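Local coordinates for PrgB (Enterococcus faecalis, PDB 6GED), which probably acts as a cell-wall-attached surface adhesin of the antigen I/II family, and binds DNA through the glucan-binding protein C-like domain described here, at residues S45-K50 with T111-G116; K66-K71 with E91-S96; A194-S199 with A303-L308; G209-V214 with G285-G290. All coordinates share one frame; numbering follows the deposited sequence.

Interaction 1: residues S45-K50 with T111-G116; sequences SIKGGK and TVTYTG. With nucleotides of chain B.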
# COMPACT_ATOMS: atom_id res chain seq x y z
N SER A 45 -17.33 -1.29 -7.46
CA SER A 45 -16.96 -1.64 -8.82
C SER A 45 -15.45 -1.62 -8.94
O SER A 45 -14.75 -0.96 -8.17
CB SER A 45 -17.60 -0.68 -9.85
OG SER A 45 -16.82 0.49 -9.98
N ILE A 46 -14.95 -2.40 -9.89
CA ILE A 46 -13.54 -2.42 -10.23
C ILE A 46 -13.48 -2.35 -11.75
O ILE A 46 -13.93 -3.28 -12.43
CB ILE A 46 -12.82 -3.68 -9.72
CG1 ILE A 46 -12.88 -3.73 -8.19
CG2 ILE A 46 -11.39 -3.60 -10.13
CD1 ILE A 46 -12.30 -4.98 -7.55
N LYS A 47 -12.93 -1.26 -12.28
CA LYS A 47 -12.91 -1.05 -13.72
C LYS A 47 -11.50 -0.94 -14.24
O LYS A 47 -10.64 -0.35 -13.59
CB LYS A 47 -13.66 0.21 -14.12
CG LYS A 47 -15.01 0.34 -13.51
CD LYS A 47 -15.69 1.58 -14.05
CE LYS A 47 -16.62 2.26 -13.04
NZ LYS A 47 -15.97 2.44 -11.71
N GLY A 48 -11.27 -1.49 -15.44
CA GLY A 48 -10.03 -1.30 -16.16
C GLY A 48 -9.03 -2.43 -16.06
O GLY A 48 -7.98 -2.34 -16.70
N GLY A 49 -9.30 -3.46 -15.27
CA GLY A 49 -8.37 -4.56 -15.11
C GLY A 49 -9.01 -5.90 -15.38
O GLY A 49 -10.22 -6.09 -15.21
N LYS A 50 -8.18 -6.84 -15.80
CA LYS A 50 -8.60 -8.22 -15.90
C LYS A 50 -8.75 -8.86 -14.52
O LYS A 50 -7.87 -8.71 -13.65
CB LYS A 50 -7.55 -8.98 -16.70
CG LYS A 50 -7.65 -8.72 -18.21
CD LYS A 50 -6.52 -9.48 -18.95
CE LYS A 50 -6.00 -8.71 -20.20
NZ LYS A 50 -4.68 -9.25 -20.71
N THR A 111 -9.42 1.15 -11.50
CA THR A 111 -10.15 2.06 -10.60
C THR A 111 -11.05 1.23 -9.68
O THR A 111 -11.96 0.54 -10.14
CB THR A 111 -11.01 3.07 -11.37
OG1 THR A 111 -10.19 3.83 -12.26
CG2 THR A 111 -11.71 4.05 -10.38
N VAL A 112 -10.78 1.29 -8.38
CA VAL A 112 -11.52 0.57 -7.36
C VAL A 112 -12.38 1.61 -6.66
O VAL A 112 -11.86 2.53 -6.04
CB VAL A 112 -10.57 -0.10 -6.37
CG1 VAL A 112 -11.32 -0.77 -5.21
CG2 VAL A 112 -9.67 -1.14 -7.13
N THR A 113 -13.69 1.46 -6.74
CA THR A 113 -14.58 2.46 -6.19
C THR A 113 -15.15 1.92 -4.89
O THR A 113 -15.77 0.86 -4.90
CB THR A 113 -15.70 2.79 -7.16
OG1 THR A 113 -15.14 3.30 -8.39
CG2 THR A 113 -16.64 3.85 -6.49
N TYR A 114 -14.90 2.63 -3.79
CA TYR A 114 -15.47 2.31 -2.49
C TYR A 114 -16.69 3.20 -2.29
O TYR A 114 -16.63 4.41 -2.59
CB TYR A 114 -14.46 2.59 -1.38
CG TYR A 114 -13.33 1.59 -1.27
CD1 TYR A 114 -13.49 0.40 -0.56
CD2 TYR A 114 -12.11 1.83 -1.91
CE1 TYR A 114 -12.45 -0.51 -0.46
CE2 TYR A 114 -11.05 0.92 -1.82
CZ TYR A 114 -11.23 -0.26 -1.09
OH TYR A 114 -10.21 -1.17 -0.98
N THR A 115 -17.79 2.61 -1.83
CA THR A 115 -18.98 3.34 -1.43
C THR A 115 -19.31 3.02 0.03
O THR A 115 -18.77 2.09 0.63
CB THR A 115 -20.19 3.05 -2.34
OG1 THR A 115 -20.50 1.65 -2.33
CG2 THR A 115 -19.92 3.47 -3.77
N GLY A 116 -20.24 3.81 0.58
CA GLY A 116 -20.70 3.59 1.93
C GLY A 116 -19.73 4.02 3.01
O GLY A 116 -19.76 3.46 4.11
P DG B 5 -22.07 6.86 -1.69
OP1 DG B 5 -20.81 7.60 -1.84
OP2 DG B 5 -22.14 5.52 -1.07
O5' DG B 5 -23.07 7.76 -0.84
C5' DG B 5 -23.77 8.82 -1.49
C4' DG B 5 -24.93 9.29 -0.64
O4' DG B 5 -26.15 8.65 -1.06
C3' DG B 5 -24.80 9.02 0.84
O3' DG B 5 -25.37 10.08 1.53
C2' DG B 5 -25.59 7.72 1.03
C1' DG B 5 -26.70 7.88 -0.01
N9 DG B 5 -27.16 6.62 -0.59
C8 DG B 5 -26.39 5.56 -1.00
N7 DG B 5 -27.08 4.59 -1.52
C5 DG B 5 -28.39 5.04 -1.48
C6 DG B 5 -29.59 4.42 -1.91
O6 DG B 5 -29.73 3.30 -2.43
N1 DG B 5 -30.70 5.23 -1.68
C2 DG B 5 -30.66 6.47 -1.10
N2 DG B 5 -31.84 7.11 -0.96
N3 DG B 5 -29.55 7.07 -0.70
C4 DG B 5 -28.46 6.30 -0.91
P DC B 4 -21.35 3.63 -7.60
OP1 DC B 4 -20.12 4.37 -7.96
OP2 DC B 4 -21.28 2.18 -7.31
O5' DC B 4 -22.02 4.40 -6.38
C5' DC B 4 -22.27 5.78 -6.52
C4' DC B 4 -23.14 6.29 -5.39
O4' DC B 4 -24.51 5.90 -5.59
C3' DC B 4 -22.74 5.80 -4.00
O3' DC B 4 -22.73 6.90 -3.15
C2' DC B 4 -23.86 4.82 -3.63
C1' DC B 4 -25.05 5.39 -4.39
N1 DC B 4 -26.07 4.38 -4.76
C2 DC B 4 -27.42 4.71 -4.71
O2 DC B 4 -27.75 5.85 -4.34
N3 DC B 4 -28.34 3.78 -5.07
C4 DC B 4 -27.94 2.57 -5.46
N4 DC B 4 -28.89 1.68 -5.80
C5 DC B 4 -26.57 2.21 -5.52
C6 DC B 4 -25.67 3.14 -5.17
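Ser45 and Lys47 pair with Thr113 and Thr111 in an antiparallel ladder whose short strand axes run at 165°. Three backbone hydrogen bonds define it: Thr113 N donates to Ser45 O at 3.0 Å, nearly straight at 177°, while Lys47 and Thr111 exchange a reciprocal pair, the shorter being Thr111 N to Lys47 O at 2.8 Å. Between them lies the non-hydrogen-bonded pair Ile46-Val112, where Ile46 CA makes a CA-H...O contact of 3.4 Å with Thr111 O. The apolar part is small, Ile46 CG2 against Val112 CG2 at 4.2 Å on the buried face. On the other face the Lys47 chain, bent at chi4 (48°), swings back so that NZ donates to Ser45 OG at 2.7 Å, close to the Thr113 hydroxyl. Further along the second strand, Gly116 N donates to OP2 of DG5 of chain B at 3.0 Å, a main-chain N-H to phosphate bond, which reads no base. Thr115 CG2 packs on O5' of DC4 of chain B. Strand 110-115 lies between strands 41-47 and 124-137, while Ile46 reaches Tyr100 and Val102 of strand 99-104 in a second sheet.

Interaction 2: residues K66-K71 with E91-S96; sequences KDIFTK and EANLGS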
# COMPACT_ATOMS: atom_id res chain seq x y z
N LYS A 66 0.26 -21.60 2.34
CA LYS A 66 -1.02 -21.24 1.74
C LYS A 66 -1.47 -19.83 2.11
O LYS A 66 -2.67 -19.54 2.12
CB LYS A 66 -2.10 -22.24 2.13
CG LYS A 66 -1.68 -23.71 1.92
CD LYS A 66 -2.32 -24.34 0.71
CE LYS A 66 -1.77 -25.78 0.53
NZ LYS A 66 -2.82 -26.82 0.68
N ASP A 67 -0.54 -18.93 2.39
CA ASP A 67 -0.93 -17.60 2.85
C ASP A 67 -1.15 -16.64 1.67
O ASP A 67 -0.78 -16.91 0.52
CB ASP A 67 0.13 -17.07 3.80
CG ASP A 67 1.50 -17.00 3.14
OD1 ASP A 67 1.87 -15.91 2.67
OD2 ASP A 67 2.19 -18.03 3.04
N ILE A 68 -1.73 -15.47 1.95
CA ILE A 68 -2.05 -14.57 0.86
C ILE A 68 -0.79 -14.08 0.18
O ILE A 68 -0.78 -13.85 -1.04
CB ILE A 68 -2.89 -13.38 1.36
CG1 ILE A 68 -3.37 -12.57 0.16
CG2 ILE A 68 -2.03 -12.57 2.32
CD1 ILE A 68 -4.38 -11.44 0.55
N PHE A 69 0.32 -13.97 0.91
CA PHE A 69 1.51 -13.45 0.26
C PHE A 69 2.10 -14.49 -0.67
O PHE A 69 2.57 -14.16 -1.78
CB PHE A 69 2.55 -12.99 1.27
CG PHE A 69 2.03 -11.87 2.15
CD1 PHE A 69 1.59 -12.14 3.46
CD2 PHE A 69 1.90 -10.59 1.64
CE1 PHE A 69 1.07 -11.11 4.25
CE2 PHE A 69 1.40 -9.56 2.44
CZ PHE A 69 0.99 -9.83 3.75
N THR A 70 2.08 -15.76 -0.26
CA THR A 70 2.55 -16.78 -1.19
C THR A 70 1.66 -16.85 -2.42
O THR A 70 2.15 -17.06 -3.55
CB THR A 70 2.62 -18.13 -0.47
OG1 THR A 70 3.60 -18.06 0.57
CG2 THR A 70 3.05 -19.22 -1.46
N LYS A 71 0.34 -16.69 -2.25
CA LYS A 71 -0.56 -16.80 -3.40
C LYS A 71 -0.35 -15.65 -4.36
O LYS A 71 -0.57 -15.79 -5.57
CB LYS A 71 -2.02 -16.82 -2.95
CG LYS A 71 -2.38 -17.97 -2.01
CD LYS A 71 -3.86 -17.95 -1.64
CE LYS A 71 -4.22 -19.22 -0.83
NZ LYS A 71 -5.57 -19.08 -0.18
N GLU A 91 -9.95 -14.30 2.76
CA GLU A 91 -8.68 -14.52 3.47
C GLU A 91 -8.72 -13.63 4.70
O GLU A 91 -9.12 -12.48 4.58
CB GLU A 91 -7.47 -14.14 2.60
CG GLU A 91 -6.90 -15.26 1.77
CD GLU A 91 -6.01 -16.20 2.58
OE1 GLU A 91 -5.64 -15.83 3.71
OE2 GLU A 91 -5.68 -17.29 2.06
N ALA A 92 -8.32 -14.15 5.87
CA ALA A 92 -8.44 -13.32 7.08
C ALA A 92 -7.70 -11.99 6.95
O ALA A 92 -8.14 -10.98 7.51
CB ALA A 92 -7.94 -14.06 8.32
N ASN A 93 -6.58 -11.97 6.21
CA ASN A 93 -5.83 -10.73 6.09
C ASN A 93 -6.66 -9.63 5.49
O ASN A 93 -6.31 -8.46 5.66
CB ASN A 93 -4.60 -10.88 5.20
CG ASN A 93 -3.78 -12.11 5.49
OD1 ASN A 93 -4.25 -13.25 5.30
ND2 ASN A 93 -2.53 -11.90 5.93
N LEU A 94 -7.71 -9.99 4.74
CA LEU A 94 -8.52 -9.02 4.01
C LEU A 94 -9.61 -8.40 4.87
O LEU A 94 -10.32 -7.51 4.40
CB LEU A 94 -9.18 -9.69 2.80
CG LEU A 94 -8.22 -10.17 1.71
CD1 LEU A 94 -8.91 -11.13 0.72
CD2 LEU A 94 -7.62 -8.96 0.99
N GLY A 95 -9.79 -8.89 6.10
CA GLY A 95 -10.95 -8.54 6.89
C GLY A 95 -12.10 -9.50 6.64
O GLY A 95 -12.04 -10.41 5.81
N SER A 96 -13.19 -9.28 7.39
CA SER A 96 -14.30 -10.23 7.36
C SER A 96 -15.11 -10.17 6.06
O SER A 96 -15.89 -11.10 5.81
CB SER A 96 -15.22 -10.02 8.58
OG SER A 96 -15.41 -8.64 8.87
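Ile68 is the apolar centre of this contact, touching both Asn93 and Leu94 from the first turn of helix 68-72. Its CB comes no nearer to Glu91 than 4.4 Å, from OE1. From there the side chain forks. CG2 slides past Asn93, reaching CG of that residue at 3.7 Å, and also lies over one face of the neighbouring Phe69 ring, offset toward its rim. CG1 takes the other branch, anti to the Ile68 backbone N (chi1 -172°), and carries CD1 obliquely across to Leu94 CD2 at 4.1 Å. Phe158 touches Ile68, Asn93 and Leu94 alike, placing the contact against strand 157-160 of the six-stranded sheet. Beside this apolar patch, the extended Lys71 chain meets Glu91 coming from the opposite direction, and NZ forms a salt bridge of 2.9 Å to OE2, nearly in line with its C-O bond. Each segment is also shaped from within. Asp67 is the N-cap of the helix, its OD1 accepting from Thr70 N at 2.9 Å and weakly from Phe69 N, whereas Leu94 N bonds to Glu91 O at 2.9 Å across the 3-10 turn. With Glu91 OE2 and Asn58 OD1 both accepting from its ammonium group, the buried Lys71 probably remains charged, so that an ion pair flanks the apolar centre joining the short helix to the loop before strand 99-104.

Interaction 3: residues A194-S199 with A303-L308; sequences AYALSS and AFSTNL. With NA (sodium ion), chain D.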
# COMPACT_ATOMS: atom_id res chain seq x y z
N ALA A 194 -3.37 14.85 5.59
CA ALA A 194 -2.22 14.13 6.12
C ALA A 194 -2.55 12.64 6.15
O ALA A 194 -3.62 12.27 6.63
CB ALA A 194 -1.84 14.60 7.53
N TYR A 195 -1.67 11.81 5.60
CA TYR A 195 -1.94 10.37 5.52
C TYR A 195 -0.70 9.58 5.93
O TYR A 195 0.41 10.08 5.88
CB TYR A 195 -2.40 9.92 4.13
CG TYR A 195 -1.53 10.35 2.96
CD1 TYR A 195 -0.58 9.48 2.41
CD2 TYR A 195 -1.73 11.57 2.33
CE1 TYR A 195 0.18 9.86 1.28
CE2 TYR A 195 -0.95 11.96 1.23
CZ TYR A 195 -0.02 11.09 0.70
OH TYR A 195 0.72 11.48 -0.39
N ALA A 196 -0.92 8.37 6.41
CA ALA A 196 0.19 7.62 7.01
C ALA A 196 0.87 6.82 5.91
O ALA A 196 0.19 6.25 5.07
CB ALA A 196 -0.33 6.66 8.08
N LEU A 197 2.21 6.77 5.93
CA LEU A 197 2.96 5.84 5.08
C LEU A 197 3.64 4.92 6.09
O LEU A 197 4.66 5.28 6.67
CB LEU A 197 3.94 6.58 4.18
CG LEU A 197 3.13 7.62 3.37
CD1 LEU A 197 3.95 8.77 2.86
CD2 LEU A 197 2.36 6.92 2.25
N SER A 198 3.05 3.77 6.36
CA SER A 198 3.45 2.97 7.51
C SER A 198 3.99 1.62 7.09
O SER A 198 3.89 1.21 5.92
CB SER A 198 2.25 2.78 8.46
OG SER A 198 1.96 4.01 9.09
N SER A 199 4.57 0.92 8.09
CA SER A 199 4.97 -0.49 7.92
C SER A 199 5.89 -0.65 6.71
O SER A 199 5.74 -1.55 5.90
CB SER A 199 3.74 -1.40 7.77
OG SER A 199 4.06 -2.79 7.91
N ALA A 303 -1.54 -0.62 3.25
CA ALA A 303 -2.77 -0.15 3.87
C ALA A 303 -2.75 1.38 3.83
O ALA A 303 -1.72 2.00 4.08
CB ALA A 303 -2.92 -0.64 5.33
N PHE A 304 -3.86 1.97 3.45
CA PHE A 304 -3.96 3.41 3.41
C PHE A 304 -4.83 3.85 4.58
O PHE A 304 -5.94 3.34 4.75
CB PHE A 304 -4.54 3.90 2.08
CG PHE A 304 -4.82 5.38 2.06
CD1 PHE A 304 -3.79 6.27 1.83
CD2 PHE A 304 -6.08 5.87 2.38
CE1 PHE A 304 -4.03 7.65 1.86
CE2 PHE A 304 -6.34 7.25 2.44
CZ PHE A 304 -5.31 8.13 2.17
N SER A 305 -4.35 4.83 5.35
CA SER A 305 -5.14 5.36 6.45
C SER A 305 -4.54 6.70 6.86
O SER A 305 -3.43 7.05 6.47
CB SER A 305 -5.14 4.41 7.65
OG SER A 305 -3.95 4.60 8.39
N THR A 306 -5.28 7.40 7.73
CA THR A 306 -4.75 8.54 8.45
C THR A 306 -4.18 8.15 9.81
O THR A 306 -3.93 9.03 10.64
CB THR A 306 -5.84 9.62 8.61
OG1 THR A 306 -7.03 9.06 9.20
CG2 THR A 306 -6.15 10.20 7.21
N ASN A 307 -3.98 6.86 10.08
CA ASN A 307 -3.44 6.49 11.39
C ASN A 307 -1.97 6.82 11.43
O ASN A 307 -1.12 5.93 11.28
CB ASN A 307 -3.65 5.01 11.68
CG ASN A 307 -5.09 4.68 11.85
OD1 ASN A 307 -5.87 5.50 12.35
ND2 ASN A 307 -5.50 3.48 11.41
N LEU A 308 -1.66 8.11 11.52
CA LEU A 308 -0.28 8.54 11.49
C LEU A 308 0.44 7.89 12.64
O LEU A 308 -0.05 7.89 13.77
CB LEU A 308 -0.17 10.06 11.64
CG LEU A 308 -0.96 10.90 10.64
CD1 LEU A 308 -0.53 12.36 10.73
CD2 LEU A 308 -0.78 10.36 9.22
NA NA D . 5.33 -3.76 5.52
O HOH W 1 -0.45 3.68 9.96
O HOH W 2 0.83 2.45 4.88
O HOH W 3 5.22 -5.60 7.34
O HOH W 4 3.17 -4.22 5.09
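Ala196 N donates to Ser305 O at 2.8 Å, with an N-H...O angle of 172° and the donor in the carbonyl plane. This is the one direct hydrogen bond between the segments, for 303-308 has no regular strand and passes the end of strand 193-197 in an irregular course. Just beyond Ser305 the backbone folds tightly. Ser305 OG, standing between its own backbone N and carbonyl carbon (chi1 81°), can meet Asn307 N and accepts from it at 2.8 Å, forming an ST turn, and Asn307 is the centre of an inverse gamma turn closed by Leu308 N and Thr306 O. That bend brings Leu308 back over the strand: its CD2 lies above the plane of the Tyr195-Ala196 peptide, 3.4 Å from Tyr195 C, and its CD1 touches the Ala194 methyl. Strand 193-197 is an edge strand of a three-stranded antiparallel sheet, so the turn-rich segment packs along the edge not paired with strand 272-276. On the Tyr195 side, Phe304 crosses at about a right angle, and its CE1 rests 3.6 Å from Tyr195 CB. The two ring planes meet obliquely at 41°. The phenol tip itself bonds to Asn221. Two waters bridge the segments toward Ser198: one links Ser198 OG with Asn307 O, and the other accepts from Ser198 N at 3.0 Å while donating to Ala303 O. At the last residue, Ser199 O binds the sodium ion at 2.3 Å, with Ser199 OG a longer ligand at 2.9 Å.

Interaction 4: residues G209-V214 with G285-G290; sequences GHAEFV and GMTTKG. With NA (sodium ion), chain D.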
# COMPACT_ATOMS: atom_id res chain seq x y z
N GLY A 209 18.30 -9.17 1.02
CA GLY A 209 17.21 -8.46 1.66
C GLY A 209 16.46 -7.56 0.69
O GLY A 209 16.78 -7.40 -0.50
N HIS A 210 15.40 -6.98 1.23
CA HIS A 210 14.57 -6.11 0.42
C HIS A 210 13.96 -5.09 1.36
O HIS A 210 13.99 -5.26 2.59
CB HIS A 210 13.50 -6.89 -0.34
CG HIS A 210 12.39 -7.38 0.53
ND1 HIS A 210 12.47 -8.56 1.24
CD2 HIS A 210 11.20 -6.81 0.84
CE1 HIS A 210 11.36 -8.71 1.94
NE2 HIS A 210 10.57 -7.66 1.71
N ALA A 211 13.47 -4.01 0.79
CA ALA A 211 12.73 -3.04 1.60
C ALA A 211 11.44 -2.67 0.91
O ALA A 211 11.40 -2.55 -0.32
CB ALA A 211 13.53 -1.75 1.87
N GLU A 212 10.39 -2.47 1.71
CA GLU A 212 9.21 -1.81 1.19
C GLU A 212 9.43 -0.29 1.19
O GLU A 212 10.10 0.25 2.06
CB GLU A 212 7.99 -2.21 2.04
CG GLU A 212 7.89 -3.76 2.11
CD GLU A 212 6.56 -4.27 2.58
OE1 GLU A 212 5.71 -3.46 2.98
OE2 GLU A 212 6.35 -5.52 2.57
N PHE A 213 8.85 0.40 0.21
CA PHE A 213 9.17 1.81 0.01
C PHE A 213 7.94 2.56 -0.47
O PHE A 213 6.98 1.96 -0.93
CB PHE A 213 10.34 2.02 -0.99
CG PHE A 213 10.01 1.66 -2.45
CD1 PHE A 213 10.43 0.44 -2.96
CD2 PHE A 213 9.35 2.56 -3.31
CE1 PHE A 213 10.17 0.07 -4.29
CE2 PHE A 213 9.08 2.19 -4.68
CZ PHE A 213 9.50 0.93 -5.14
N VAL A 214 8.01 3.90 -0.33
CA VAL A 214 7.09 4.80 -1.02
C VAL A 214 7.98 5.77 -1.82
O VAL A 214 9.18 5.92 -1.56
CB VAL A 214 6.10 5.55 -0.07
CG1 VAL A 214 5.09 4.58 0.58
CG2 VAL A 214 6.83 6.32 1.02
N GLY A 285 6.09 0.23 -3.21
CA GLY A 285 6.61 -1.00 -3.78
C GLY A 285 7.62 -1.69 -2.90
O GLY A 285 7.68 -1.48 -1.68
N MET A 286 8.42 -2.52 -3.55
CA MET A 286 9.47 -3.31 -2.89
C MET A 286 10.72 -3.25 -3.73
O MET A 286 10.65 -3.40 -4.96
CB MET A 286 9.05 -4.77 -2.74
CG MET A 286 7.63 -4.86 -2.15
SD MET A 286 7.12 -6.60 -2.16
CE MET A 286 8.24 -7.20 -0.88
N THR A 287 11.87 -3.07 -3.09
CA THR A 287 13.12 -3.00 -3.83
C THR A 287 14.11 -3.96 -3.23
O THR A 287 14.19 -4.12 -2.00
CB THR A 287 13.70 -1.56 -3.86
OG1 THR A 287 14.94 -1.55 -4.59
CG2 THR A 287 13.97 -1.01 -2.48
N THR A 288 14.84 -4.64 -4.12
CA THR A 288 16.00 -5.43 -3.73
C THR A 288 17.30 -4.75 -4.15
O THR A 288 18.35 -5.38 -4.16
CB THR A 288 15.94 -6.84 -4.36
OG1 THR A 288 15.91 -6.71 -5.79
CG2 THR A 288 14.69 -7.57 -3.93
N LYS A 289 17.22 -3.47 -4.53
CA LYS A 289 18.37 -2.75 -5.10
C LYS A 289 19.02 -3.53 -6.25
O LYS A 289 20.24 -3.53 -6.41
CB LYS A 289 19.38 -2.41 -4.00
CG LYS A 289 18.74 -1.72 -2.79
CD LYS A 289 19.58 -0.59 -2.27
CE LYS A 289 20.82 -1.09 -1.59
NZ LYS A 289 21.57 0.02 -0.93
N GLY A 290 18.20 -4.20 -7.05
CA GLY A 290 18.68 -4.80 -8.28
C GLY A 290 18.99 -6.26 -8.19
O GLY A 290 19.39 -6.87 -9.20
NA NA D . 5.33 -3.76 5.52
O HOH W 5 19.14 -6.89 -1.97
O HOH W 3 5.22 -5.60 7.34
O HOH W 4 3.17 -4.22 5.09
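The Phe213 ring lies flat on the backbone of Gly285 across the ladder. One face covers the glycine, whose CA sits 3.9 Å from the ring centroid and 20° off its normal, a CH-pi contact; Gly285 N lies over the ring centre. At the edge, in the ring plane, is Thr287 N, 3.8 Å from Phe213 CE1. Phe213 CG stands between the backbone N and the carbonyl carbon (chi1 68°), which folds the ring back over its partner strand, and the lack of a side chain on Gly285 permits the close fit. Such an aromatic laid over a cross-strand glycine in an antiparallel pair corresponds to the aromatic rescue of glycine. Lys238 adds a cation-pi contact to the same ring. On the sheet face opposite the Phe213 ring, the His210 imidazole meets Met286 obliquely: the two side chains run side by side and CE of the methionine reaches His210 CD2 at 3.4 Å. The ladder between the two faces has two hydrogen-bonded pairs, Ala211-Thr287 and Phe213-Gly285, around the non-hydrogen-bonded Glu212-Met286. Strands 211-215 and 280-287 are thus neighbours in the large antiparallel sheet, strongly twisted at 131° between local axes. The bond from Ala211 N to Thr287 O measures 2.9 Å, and Thr287 N returns one to Ala211 O. Past the ladder, Thr287 OG1 accepts from Lys289 N at 3.0 Å in an ST turn and also bonds to Asp168. From the Met286 side of the sheet, Glu212 reaches out to bind the sodium ion through OE1 at 2.6 Å.

How the interactions relate
Interactions 3 and 4 are joined by the sodium ion, whose ligands include Ser199 and Glu212, two shared waters and Asn201. They also touch, Leu197 CD2 to Val214 CG1 at 4.0 Å, although their centres are about 19 Å apart. Interaction 1 touches the bound DNA through Gly116 and Thr115. Interaction 4 belongs to the same sheet, but its centre lies about 27 Å from that of interaction 1, across the chain's centre, and its nearest atom is about 26 Å from the DNA. Interaction 2 is formed by chain between the two strands of interaction 1; its nearest atom is about 7 Å from the DNA, and the Phe69 side chain about 8 Å from the sodium ion.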